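Local atomic coordinates of class I phosphodiesterase PDEB1 (Leishmania major, PDB entry 2R8Q), a protein that belongs to the class I phosphodiesterase family, its all-helical catalytic domain holding zinc and magnesium ions and binding 3-isobutyl-1-methylxanthine in a pocket. Residues V272-E275 with F276-G280; S150-K154 with T155-L159; L124-E127 with L128-Y131; D237-T240 with H241-L244. One frame throughout, in Å; residues are numbered along the deposited sequence.

Overall arrangement
The four contacts illustrate how a mainly helical catalytic domain builds the interiors, caps and ends of helices from side chains only a few residues apart. They fall into two groups. Contacts 1 and 2 have centres 17 Å apart and touch where Q279 NE2 packs on F151 CB; contact 1 supplies V272 and F276 to the 3-isobutyl-1-methylxanthine pocket, and its E275 side chain comes within about 9 Å of both metal ions. Contacts 3 and 4, with centres 11 Å apart, join two helix starts through a salt bridge from E129 OE1 to R242 NE, 2.8 Å long. Contacts 1 and 3 lie on opposite sides of the chain's centre, their centres 35 Å apart.

Contact 1 of 4, residues V272-E275 with F276-G280; sequences VTEE and FYRQG. With IBM (3-isobutyl-1-methylxanthine), chain E.
V272 and F276 pack side by side on successive turns of helix 262-285, joined by a CH-pi interaction. V272 CG1 lies over one face of the F276 ring, 3.7 Å from the centroid of that ring and displaced toward its rim, nearest CZ and CE2. The methyl reaches this place because CG1 stands opposite the residue's own N (chi1 173°), which leaves the other branch for the ligand: V272 CG2 is 3.8 Å from C10 of 3-isobutyl-1-methylxanthine. F276 meets the same ligand with its edge, F276 CE2 being 3.7 Å from ligand atom C8. One residue further on the pattern repeats, with T273 CG2 over a face of the Y277 ring at 3.8 Å from the Y277 centroid, while T273 OG1 bonds back to A269 O.

Charge pairs E274 with R278. R278 NE donates to E274 OE2 over 2.8 Å, nearly straight at 165°, and uses the anti lone pair of that oxygen. OE2 lies at the edge of the guanidinium, near its plane, yet the carboxylate plane is turned 73° against it. R296 binds the same oxygen, so two arginines share one acceptor.

Beneath the side chains run the backbone bonds of the helix, from F276 N to V272 O at 2.9 Å through Q279 N to E275 O. The buried carboxylate of E275 is engaged by Y99 N and H100 ND1, both from pocket residues. These are i, i+4 side-chain pairs along one helix, of which V272 and F276 line the 3-isobutyl-1-methylxanthine pocket.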
loop_
_atom_site.group_PDB
_atom_site.type_symbol
_atom_site.label_atom_id
_atom_site.label_comp_id
_atom_site.label_asym_id
_atom_site.label_seq_id
_atom_site.Cartn_x
_atom_site.Cartn_y
_atom_site.Cartn_z
ATOM N N VAL A 272 -19.600 -8.996 15.840
ATOM C CA VAL A 272 -19.283 -7.586 15.619
ATOM C C VAL A 272 -19.045 -6.911 16.967
ATOM O O VAL A 272 -18.063 -6.190 17.151
ATOM C CB VAL A 272 -20.435 -6.833 14.908
ATOM C CG1 VAL A 272 -20.121 -5.341 14.847
ATOM C CG2 VAL A 272 -20.631 -7.377 13.509
ATOM N N THR A 273 -19.949 -7.160 17.908
ATOM C CA THR A 273 -19.848 -6.567 19.233
ATOM C C THR A 273 -18.530 -6.885 19.923
ATOM O O THR A 273 -17.882 -5.992 20.470
ATOM C CB THR A 273 -21.017 -7.024 20.126
ATOM O OG1 THR A 273 -22.248 -6.567 19.555
ATOM C CG2 THR A 273 -20.874 -6.452 21.536
ATOM N N GLU A 274 -18.126 -8.151 19.899
ATOM C CA GLU A 274 -16.875 -8.534 20.538
ATOM C C GLU A 274 -15.673 -7.882 19.867
ATOM O O GLU A 274 -14.715 -7.510 20.544
ATOM C CB GLU A 274 -16.707 -10.054 20.540
ATOM C CG GLU A 274 -15.403 -10.546 21.180
ATOM C CD GLU A 274 -15.165 -9.999 22.588
ATOM O OE1 GLU A 274 -16.145 -9.743 23.317
ATOM O OE2 GLU A 274 -13.985 -9.841 22.969
ATOM N N GLU A 275 -15.708 -7.735 18.544
ATOM C CA GLU A 275 -14.578 -7.102 17.875
ATOM C C GLU A 275 -14.501 -5.631 18.287
ATOM O O GLU A 275 -13.416 -5.106 18.550
ATOM C CB GLU A 275 -14.694 -7.207 16.349
ATOM C CG GLU A 275 -13.504 -6.570 15.636
ATOM C CD GLU A 275 -13.401 -6.955 14.174
ATOM O OE1 GLU A 275 -13.367 -8.168 13.876
ATOM O OE2 GLU A 275 -13.340 -6.043 13.326
ATOM N N PHE A 276 -15.658 -4.975 18.342
ATOM C CA PHE A 276 -15.718 -3.574 18.742
ATOM C C PHE A 276 -15.180 -3.414 20.167
ATOM O O PHE A 276 -14.389 -2.509 20.443
ATOM C CB PHE A 276 -17.162 -3.054 18.683
ATOM C CG PHE A 276 -17.650 -2.726 17.295
ATOM C CD1 PHE A 276 -16.827 -2.870 16.181
ATOM C CD2 PHE A 276 -18.945 -2.255 17.108
ATOM C CE1 PHE A 276 -17.288 -2.550 14.902
ATOM C CE2 PHE A 276 -19.415 -1.933 15.837
ATOM C CZ PHE A 276 -18.584 -2.080 14.732
ATOM N N TYR A 277 -15.610 -4.290 21.071
ATOM C CA TYR A 277 -15.151 -4.222 22.455
ATOM C C TYR A 277 -13.636 -4.371 22.543
ATOM O O TYR A 277 -12.988 -3.738 23.375
ATOM C CB TYR A 277 -15.819 -5.309 23.304
ATOM C CG TYR A 277 -17.263 -5.037 23.667
ATOM C CD1 TYR A 277 -18.027 -6.009 24.308
ATOM C CD2 TYR A 277 -17.862 -3.811 23.383
ATOM C CE1 TYR A 277 -19.351 -5.771 24.658
ATOM C CE2 TYR A 277 -19.189 -3.561 23.731
ATOM C CZ TYR A 277 -19.925 -4.546 24.368
ATOM O OH TYR A 277 -21.235 -4.303 24.713
ATOM N N ARG A 278 -13.062 -5.207 21.685
ATOM C CA ARG A 278 -11.618 -5.383 21.720
ATOM C C ARG A 278 -10.920 -4.125 21.220
ATOM O O ARG A 278 -9.823 -3.803 21.679
ATOM C CB ARG A 278 -11.201 -6.616 20.912
ATOM C CG ARG A 278 -11.687 -7.909 21.543
ATOM C CD ARG A 278 -11.127 -9.147 20.868
ATOM N NE ARG A 278 -11.749 -10.351 21.409
ATOM C CZ ARG A 278 -11.426 -11.590 21.055
ATOM N NH1 ARG A 278 -10.479 -11.800 20.153
ATOM N NH2 ARG A 278 -12.057 -12.618 21.605
ATOM N N GLN A 279 -11.539 -3.412 20.282
ATOM C CA GLN A 279 -10.931 -2.171 19.809
ATOM C C GLN A 279 -10.981 -1.190 20.972
ATOM O O GLN A 279 -10.034 -0.445 21.210
ATOM C CB GLN A 279 -11.690 -1.569 18.622
ATOM C CG GLN A 279 -11.128 -0.200 18.226
ATOM C CD GLN A 279 -11.780 0.402 16.998
ATOM O OE1 GLN A 279 -12.154 -0.309 16.067
ATOM N NE2 GLN A 279 -11.896 1.727 16.980
ATOM N N GLY A 280 -12.104 -1.193 21.684
ATOM C CA GLY A 280 -12.260 -0.307 22.822
ATOM C C GLY A 280 -11.211 -0.581 23.883
ATOM O O GLY A 280 -10.646 0.352 24.457
HETATM N N9 IBM E . -21.576 -1.179 12.543
HETATM C C8 IBM E . -22.176 -0.789 13.715
HETATM N N7 IBM E . -22.995 -1.682 14.211
HETATM C C5 IBM E . -22.929 -2.730 13.305
HETATM C C4 IBM E . -22.062 -2.437 12.275
HETATM N N3 IBM E . -21.748 -3.219 11.218
HETATM C C2 IBM E . -22.383 -4.428 11.197
HETATM N N1 IBM E . -23.279 -4.811 12.200
HETATM C C6 IBM E . -23.551 -3.968 13.250
HETATM O O6 IBM E . -24.330 -4.301 14.129
HETATM O O2 IBM E . -22.161 -5.200 10.270
HETATM C C10 IBM E . -23.928 -6.112 12.132
HETATM C C11 IBM E . -20.807 -2.804 10.192
HETATM C C12 IBM E . -19.411 -2.676 10.810
HETATM C C13 IBM E . -18.652 -3.992 10.714
HETATM C C14 IBM E . -18.630 -1.548 10.151
#

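Contact 2 of 4, residues S150-K154 with T155-L159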
loop_
_atom_site.group_PDB
_atom_site.type_symbol
_atom_site.label_atom_id
_atom_site.label_comp_id
_atom_site.label_asym_id
_atom_site.label_seq_id
_atom_site.Cartn_x
_atom_site.Cartn_y
_atom_site.Cartn_z
ATOM N N SER A 150 -10.835 4.909 12.009
ATOM C CA SER A 150 -10.702 5.938 13.036
ATOM C C SER A 150 -9.593 5.615 14.031
ATOM O O SER A 150 -8.858 6.504 14.469
ATOM C CB SER A 150 -12.025 6.108 13.783
ATOM O OG SER A 150 -11.907 7.097 14.793
ATOM N N PHE A 151 -9.468 4.341 14.385
ATOM C CA PHE A 151 -8.453 3.903 15.333
ATOM C C PHE A 151 -7.054 4.313 14.889
ATOM O O PHE A 151 -6.266 4.830 15.687
ATOM C CB PHE A 151 -8.529 2.381 15.504
ATOM C CG PHE A 151 -7.523 1.821 16.470
ATOM C CD1 PHE A 151 -6.238 1.494 16.047
ATOM C CD2 PHE A 151 -7.869 1.602 17.800
ATOM C CE1 PHE A 151 -5.310 0.950 16.938
ATOM C CE2 PHE A 151 -6.954 1.061 18.697
ATOM C CZ PHE A 151 -5.667 0.732 18.263
ATOM N N TYR A 152 -6.746 4.096 13.613
ATOM C CA TYR A 152 -5.430 4.444 13.096
ATOM C C TYR A 152 -5.127 5.930 13.219
ATOM O O TYR A 152 -3.986 6.325 13.465
ATOM C CB TYR A 152 -5.301 3.998 11.639
ATOM C CG TYR A 152 -5.332 2.498 11.487
ATOM C CD1 TYR A 152 -6.514 1.833 11.162
ATOM C CD2 TYR A 152 -4.186 1.739 11.707
ATOM C CE1 TYR A 152 -6.551 0.446 11.062
ATOM C CE2 TYR A 152 -4.211 0.352 11.612
ATOM C CZ TYR A 152 -5.396 -0.288 11.289
ATOM O OH TYR A 152 -5.421 -1.662 11.205
ATOM N N LEU A 153 -6.154 6.756 13.060
ATOM C CA LEU A 153 -5.980 8.196 13.159
ATOM C C LEU A 153 -5.863 8.638 14.618
ATOM O O LEU A 153 -4.976 9.416 14.969
ATOM C CB LEU A 153 -7.157 8.909 12.488
ATOM C CG LEU A 153 -7.362 8.604 11.002
ATOM C CD1 LEU A 153 -8.586 9.348 10.491
ATOM C CD2 LEU A 153 -6.123 9.011 10.213
ATOM N N LYS A 154 -6.752 8.124 15.463
ATOM C CA LYS A 154 -6.760 8.476 16.883
ATOM C C LYS A 154 -5.488 8.111 17.642
ATOM O O LYS A 154 -5.091 8.815 18.574
ATOM C CB LYS A 154 -7.940 7.803 17.591
ATOM C CG LYS A 154 -9.313 8.250 17.137
ATOM C CD LYS A 154 -10.388 7.508 17.923
ATOM C CE LYS A 154 -11.785 7.966 17.543
ATOM N NZ LYS A 154 -12.828 7.168 18.248
ATOM N N THR A 155 -4.854 7.011 17.252
ATOM C CA THR A 155 -3.656 6.535 17.933
ATOM C C THR A 155 -2.326 6.911 17.286
ATOM O O THR A 155 -1.278 6.402 17.684
ATOM C CB THR A 155 -3.693 5.005 18.077
ATOM O OG1 THR A 155 -3.748 4.408 16.773
ATOM C CG2 THR A 155 -4.920 4.575 18.873
ATOM N N ASP A 156 -2.366 7.794 16.296
ATOM C CA ASP A 156 -1.147 8.211 15.608
ATOM C C ASP A 156 -0.370 7.016 15.060
ATOM O O ASP A 156 0.863 7.016 15.049
ATOM C CB ASP A 156 -0.247 9.015 16.556
ATOM C CG ASP A 156 -0.802 10.392 16.865
ATOM O OD1 ASP A 156 -1.925 10.481 17.406
ATOM O OD2 ASP A 156 -0.112 11.390 16.564
ATOM N N SER A 157 -1.093 5.995 14.614
ATOM C CA SER A 157 -0.464 4.806 14.049
ATOM C C SER A 157 0.211 5.210 12.742
ATOM O O SER A 157 -0.239 6.134 12.067
ATOM C CB SER A 157 -1.512 3.730 13.772
ATOM O OG SER A 157 -2.475 4.193 12.840
ATOM N N PRO A 158 1.308 4.530 12.372
ATOM C CA PRO A 158 2.005 4.870 11.125
ATOM C C PRO A 158 1.077 4.872 9.911
ATOM O O PRO A 158 1.161 5.755 9.055
ATOM C CB PRO A 158 3.083 3.796 11.034
ATOM C CG PRO A 158 3.404 3.541 12.474
ATOM C CD PRO A 158 2.032 3.480 13.107
ATOM N N LEU A 159 0.196 3.878 9.832
ATOM C CA LEU A 159 -0.746 3.796 8.721
ATOM C C LEU A 159 -1.648 5.021 8.714
ATOM O O LEU A 159 -2.042 5.505 7.655
ATOM C CB LEU A 159 -1.602 2.534 8.836
ATOM C CG LEU A 159 -0.917 1.205 8.517
ATOM C CD1 LEU A 159 -1.879 0.062 8.790
ATOM C CD2 LEU A 159 -0.471 1.191 7.060
#
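The F151 ring carries the T155 methyl on one face: T155 CG2 stands over the middle of the ring, 4.0 Å from the F151 centroid, in a CH-pi contact. The Y152 ring is approached at its edge instead, where S157 OG lies near the ring plane and 3.2 Å from Y152 CD2. L159 runs alongside the tyrosine, its CD1 touching Y152 CE2 at 3.7 Å.

These contacts accompany the Schellman motif that ends helix 149-154. D156 is the C-prime residue, with the positive phi (55°) of such a motif, where the helix ends. The characteristic bond from S157 N to Y152 O measures 3.1 Å and lies in the carbonyl plane; the inner one, from D156 N to L153 O, is weak at 3.3 Å.

F151 O accepts two donors, T155 N and T155 OG1, from opposite faces of its plane, the hydroxyl at 2.8 Å. That hydroxyl is placed between the backbone N and the carbonyl carbon of its own residue (chi1 61°), from where it can turn back to the helix end.

F151 packs against M282 and E283 of helix 262-285, and Y152 against V171 and L172. D156 packs on A201 and P158 on Y204 of the second subunit.

S157 is also the N-cap of helix 158-166, bonded to G160 N, so one hydroxyl serves the end of one helix and the start of the next; S157 OG donates to Y152 O over 2.7 Å, well off the carbonyl direction at a C=O...O angle of 103°.

Contact 3 of 4, residues L124-E127 with L128-Y131; sequences LLTE and LECY
T126 and E129 are brought together by two first torsions: T126 OG1 sits between its own N and carbonyl carbon (chi1 63°), and E129 CG is turned away from its carbonyl carbon (chi1 -65°), the rest of the chain extending back toward T126. The result is a reciprocal pair of bonds. E129 N donates to T126 OG1 over 3.2 Å, while T126 N donates to E129 OE1 over 3.0 Å. The second bond is nearly straight (171°) and meets the oxygen on its anti side, somewhat out of the carboxylate plane.

The buried carboxylate has more partners. R242 adds a salt bridge to OE1 and Y202 OH a hydrogen bond to OE2, so both oxygens are held; the nearby arginine probably helps keep the group charged.

The first backbone bonds of the helix follow, with C130 N on T126 O at 3.1 Å and Y131 N on E127 O at 3.0 Å. L125 CB and C130 SG approach to 4.1 Å, and both side chains pack on L116 of helix 102-118. Taken together, T126 as N-cap and E129 three residues later make the capping box that starts helix 127-139.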
loop_
_atom_site.group_PDB
_atom_site.type_symbol
_atom_site.label_atom_id
_atom_site.label_comp_id
_atom_site.label_asym_id
_atom_site.label_seq_id
_atom_site.Cartn_x
_atom_site.Cartn_y
_atom_site.Cartn_z
ATOM N N LEU A 124 -28.784 -6.564 -14.071
ATOM C CA LEU A 124 -28.291 -5.201 -14.221
ATOM C C LEU A 124 -26.808 -5.166 -14.581
ATOM O O LEU A 124 -26.255 -4.093 -14.824
ATOM C CB LEU A 124 -28.501 -4.431 -12.915
ATOM C CG LEU A 124 -29.910 -4.445 -12.318
ATOM C CD1 LEU A 124 -29.868 -3.895 -10.898
ATOM C CD2 LEU A 124 -30.851 -3.636 -13.192
ATOM N N LEU A 125 -26.174 -6.336 -14.628
ATOM C CA LEU A 125 -24.741 -6.427 -14.910
ATOM C C LEU A 125 -24.375 -7.426 -16.001
ATOM O O LEU A 125 -25.191 -8.255 -16.403
ATOM C CB LEU A 125 -24.003 -6.850 -13.637
ATOM C CG LEU A 125 -24.232 -6.038 -12.365
ATOM C CD1 LEU A 125 -23.580 -6.755 -11.188
ATOM C CD2 LEU A 125 -23.660 -4.635 -12.545
ATOM N N THR A 126 -23.133 -7.341 -16.476
ATOM C CA THR A 126 -22.650 -8.292 -17.470
ATOM C C THR A 126 -22.158 -9.497 -16.673
ATOM O O THR A 126 -21.986 -9.408 -15.454
ATOM C CB THR A 126 -21.467 -7.734 -18.291
ATOM O OG1 THR A 126 -20.353 -7.476 -17.427
ATOM C CG2 THR A 126 -21.875 -6.454 -19.001
ATOM N N GLU A 127 -21.933 -10.621 -17.346
ATOM C CA GLU A 127 -21.454 -11.812 -16.652
ATOM C C GLU A 127 -20.065 -11.561 -16.072
ATOM O O GLU A 127 -19.740 -12.045 -14.990
ATOM C CB GLU A 127 -21.425 -13.015 -17.599
ATOM C CG GLU A 127 -22.799 -13.423 -18.098
ATOM C CD GLU A 127 -22.776 -14.714 -18.893
ATOM O OE1 GLU A 127 -21.936 -14.835 -19.807
ATOM O OE2 GLU A 127 -23.606 -15.604 -18.606
ATOM N N LEU A 128 -19.247 -10.796 -16.787
ATOM C CA LEU A 128 -17.908 -10.482 -16.303
ATOM C C LEU A 128 -17.991 -9.700 -14.994
ATOM O O LEU A 128 -17.230 -9.956 -14.061
ATOM C CB LEU A 128 -17.132 -9.664 -17.344
ATOM C CG LEU A 128 -15.745 -9.186 -16.898
ATOM C CD1 LEU A 128 -14.881 -10.379 -16.519
ATOM C CD2 LEU A 128 -15.086 -8.389 -18.016
ATOM N N GLU A 129 -18.918 -8.749 -14.927
ATOM C CA GLU A 129 -19.081 -7.940 -13.723
ATOM C C GLU A 129 -19.581 -8.780 -12.553
ATOM O O GLU A 129 -19.195 -8.549 -11.405
ATOM C CB GLU A 129 -20.009 -6.760 -14.021
ATOM C CG GLU A 129 -19.372 -5.816 -15.033
ATOM C CD GLU A 129 -20.304 -4.763 -15.590
ATOM O OE1 GLU A 129 -21.532 -4.993 -15.646
ATOM O OE2 GLU A 129 -19.789 -3.704 -16.006
ATOM N N CYS A 130 -20.423 -9.770 -12.836
ATOM C CA CYS A 130 -20.917 -10.646 -11.776
ATOM C C CYS A 130 -19.743 -11.444 -11.214
ATOM O O CYS A 130 -19.610 -11.604 -9.998
ATOM C CB CYS A 130 -21.979 -11.605 -12.314
ATOM S SG CYS A 130 -23.559 -10.812 -12.674
ATOM N N TYR A 131 -18.894 -11.940 -12.111
ATOM C CA TYR A 131 -17.720 -12.721 -11.735
ATOM C C TYR A 131 -16.776 -11.881 -10.882
ATOM O O TYR A 131 -16.362 -12.298 -9.800
ATOM C CB TYR A 131 -17.004 -13.211 -13.000
ATOM C CG TYR A 131 -15.727 -13.981 -12.757
ATOM C CD1 TYR A 131 -15.700 -15.074 -11.888
ATOM C CD2 TYR A 131 -14.546 -13.627 -13.405
ATOM C CE1 TYR A 131 -14.526 -15.791 -11.671
ATOM C CE2 TYR A 131 -13.367 -14.339 -13.195
ATOM C CZ TYR A 131 -13.366 -15.418 -12.325
ATOM O OH TYR A 131 -12.201 -16.110 -12.096
#

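Contact 4 of 4, residues D237-T240 with H241-L244; sequences DNDT and HRRL
The N-cap of helix 239-254 is N238, whose side chain both caps the first turn and stacks on H241. N238 OD1 accepts H241 N over 3.2 Å, the donor standing above the carbonyl plane, 58° out of it. T240 OG1 reaches the same oxygen from the same face over 2.6 Å. With CG anti to its own N and beside the carbonyl carbon, the N238 amide lies flat on the H241 imidazole, the planes only 2° apart, N238 ND2 over the ring toward its rim and 3.7 Å from H241 CD2. A bond between H241 ND1 and E235 N helps fix that ring.

One residue on, D239 and R242 lie side by side in a salt bridge. R242 grips the single oxygen D239 OD1 with two nitrogens, NH1 at 3.1 Å and NH2 at 2.9 Å, and the two flat groups stand almost perpendicular (87°). R242 NE goes to E129, and NH1 also bonds to K236 O. One water donates to D239 O at 3.0 Å and accepts a weak bond from R243 NE, whose NH1 pairs with D209. This is an asparagine N-cap, with an i, i+3 aspartate-arginine salt bridge on the first turn of helix 239-254.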
loop_
_atom_site.group_PDB
_atom_site.type_symbol
_atom_site.label_atom_id
_atom_site.label_comp_id
_atom_site.label_asym_id
_atom_site.label_seq_id
_atom_site.Cartn_x
_atom_site.Cartn_y
_atom_site.Cartn_z
ATOM N N ASP A 237 -26.684 -0.121 -20.629
ATOM C CA ASP A 237 -25.561 0.022 -21.544
ATOM C C ASP A 237 -24.522 1.018 -21.037
ATOM O O ASP A 237 -23.454 1.159 -21.629
ATOM C CB ASP A 237 -26.048 0.432 -22.944
ATOM C CG ASP A 237 -26.711 1.797 -22.967
ATOM O OD1 ASP A 237 -27.158 2.218 -24.059
ATOM O OD2 ASP A 237 -26.785 2.455 -21.908
ATOM N N ASN A 238 -24.824 1.689 -19.928
ATOM C CA ASN A 238 -23.904 2.677 -19.357
ATOM C C ASN A 238 -22.965 2.016 -18.342
ATOM O O ASN A 238 -23.396 1.604 -17.266
ATOM C CB ASN A 238 -24.708 3.795 -18.684
ATOM C CG ASN A 238 -23.836 4.939 -18.201
ATOM O OD1 ASN A 238 -22.759 4.721 -17.644
ATOM N ND2 ASN A 238 -24.311 6.170 -18.390
ATOM N N ASP A 239 -21.682 1.919 -18.689
ATOM C CA ASP A 239 -20.695 1.290 -17.807
ATOM C C ASP A 239 -20.626 1.896 -16.405
ATOM O O ASP A 239 -20.390 1.179 -15.430
ATOM C CB ASP A 239 -19.293 1.354 -18.419
ATOM C CG ASP A 239 -19.186 0.625 -19.741
ATOM O OD1 ASP A 239 -20.100 -0.152 -20.089
ATOM O OD2 ASP A 239 -18.165 0.830 -20.428
ATOM N N THR A 240 -20.807 3.208 -16.292
ATOM C CA THR A 240 -20.737 3.842 -14.980
ATOM C C THR A 240 -21.948 3.489 -14.133
ATOM O O THR A 240 -21.850 3.401 -12.914
ATOM C CB THR A 240 -20.636 5.377 -15.080
ATOM O OG1 THR A 240 -21.877 5.913 -15.562
ATOM C CG2 THR A 240 -19.497 5.767 -16.014
ATOM N N HIS A 241 -23.094 3.296 -14.777
ATOM C CA HIS A 241 -24.295 2.920 -14.049
ATOM C C HIS A 241 -24.101 1.532 -13.456
ATOM O O HIS A 241 -24.400 1.293 -12.281
ATOM C CB HIS A 241 -25.511 2.911 -14.976
ATOM C CG HIS A 241 -26.070 4.271 -15.248
ATOM N ND1 HIS A 241 -27.305 4.463 -15.831
ATOM C CD2 HIS A 241 -25.574 5.507 -14.999
ATOM C CE1 HIS A 241 -27.546 5.758 -15.928
ATOM N NE2 HIS A 241 -26.512 6.414 -15.430
ATOM N N ARG A 242 -23.595 0.612 -14.271
ATOM C CA ARG A 242 -23.374 -0.744 -13.803
ATOM C C ARG A 242 -22.291 -0.773 -12.727
ATOM O O ARG A 242 -22.345 -1.593 -11.806
ATOM C CB ARG A 242 -23.014 -1.667 -14.975
ATOM C CG ARG A 242 -24.078 -1.696 -16.068
ATOM C CD ARG A 242 -23.935 -2.928 -16.950
ATOM N NE ARG A 242 -22.556 -3.102 -17.392
ATOM C CZ ARG A 242 -21.968 -2.377 -18.338
ATOM N NH1 ARG A 242 -22.639 -1.421 -18.972
ATOM N NH2 ARG A 242 -20.694 -2.591 -18.634
ATOM N N ARG A 243 -21.314 0.126 -12.826
ATOM C CA ARG A 243 -20.257 0.168 -11.820
ATOM C C ARG A 243 -20.847 0.582 -10.478
ATOM O O ARG A 243 -20.520 -0.001 -9.443
ATOM C CB ARG A 243 -19.149 1.150 -12.215
ATOM C CG ARG A 243 -17.965 1.157 -11.240
ATOM C CD ARG A 243 -17.391 -0.249 -11.071
ATOM N NE ARG A 243 -17.222 -0.915 -12.361
ATOM C CZ ARG A 243 -16.178 -0.746 -13.165
ATOM N NH1 ARG A 243 -15.184 0.062 -12.814
ATOM N NH2 ARG A 243 -16.140 -1.369 -14.335
ATOM N N LEU A 244 -21.718 1.590 -10.492
ATOM C CA LEU A 244 -22.348 2.051 -9.264
ATOM C C LEU A 244 -23.230 0.936 -8.691
ATOM O O LEU A 244 -23.364 0.801 -7.475
ATOM C CB LEU A 244 -23.171 3.315 -9.528
ATOM C CG LEU A 244 -23.890 3.938 -8.327
ATOM C CD1 LEU A 244 -22.937 4.101 -7.152
ATOM C CD2 LEU A 244 -24.462 5.285 -8.742
HETATM O O HOH W 1 -19.218 -1.467 -14.485
#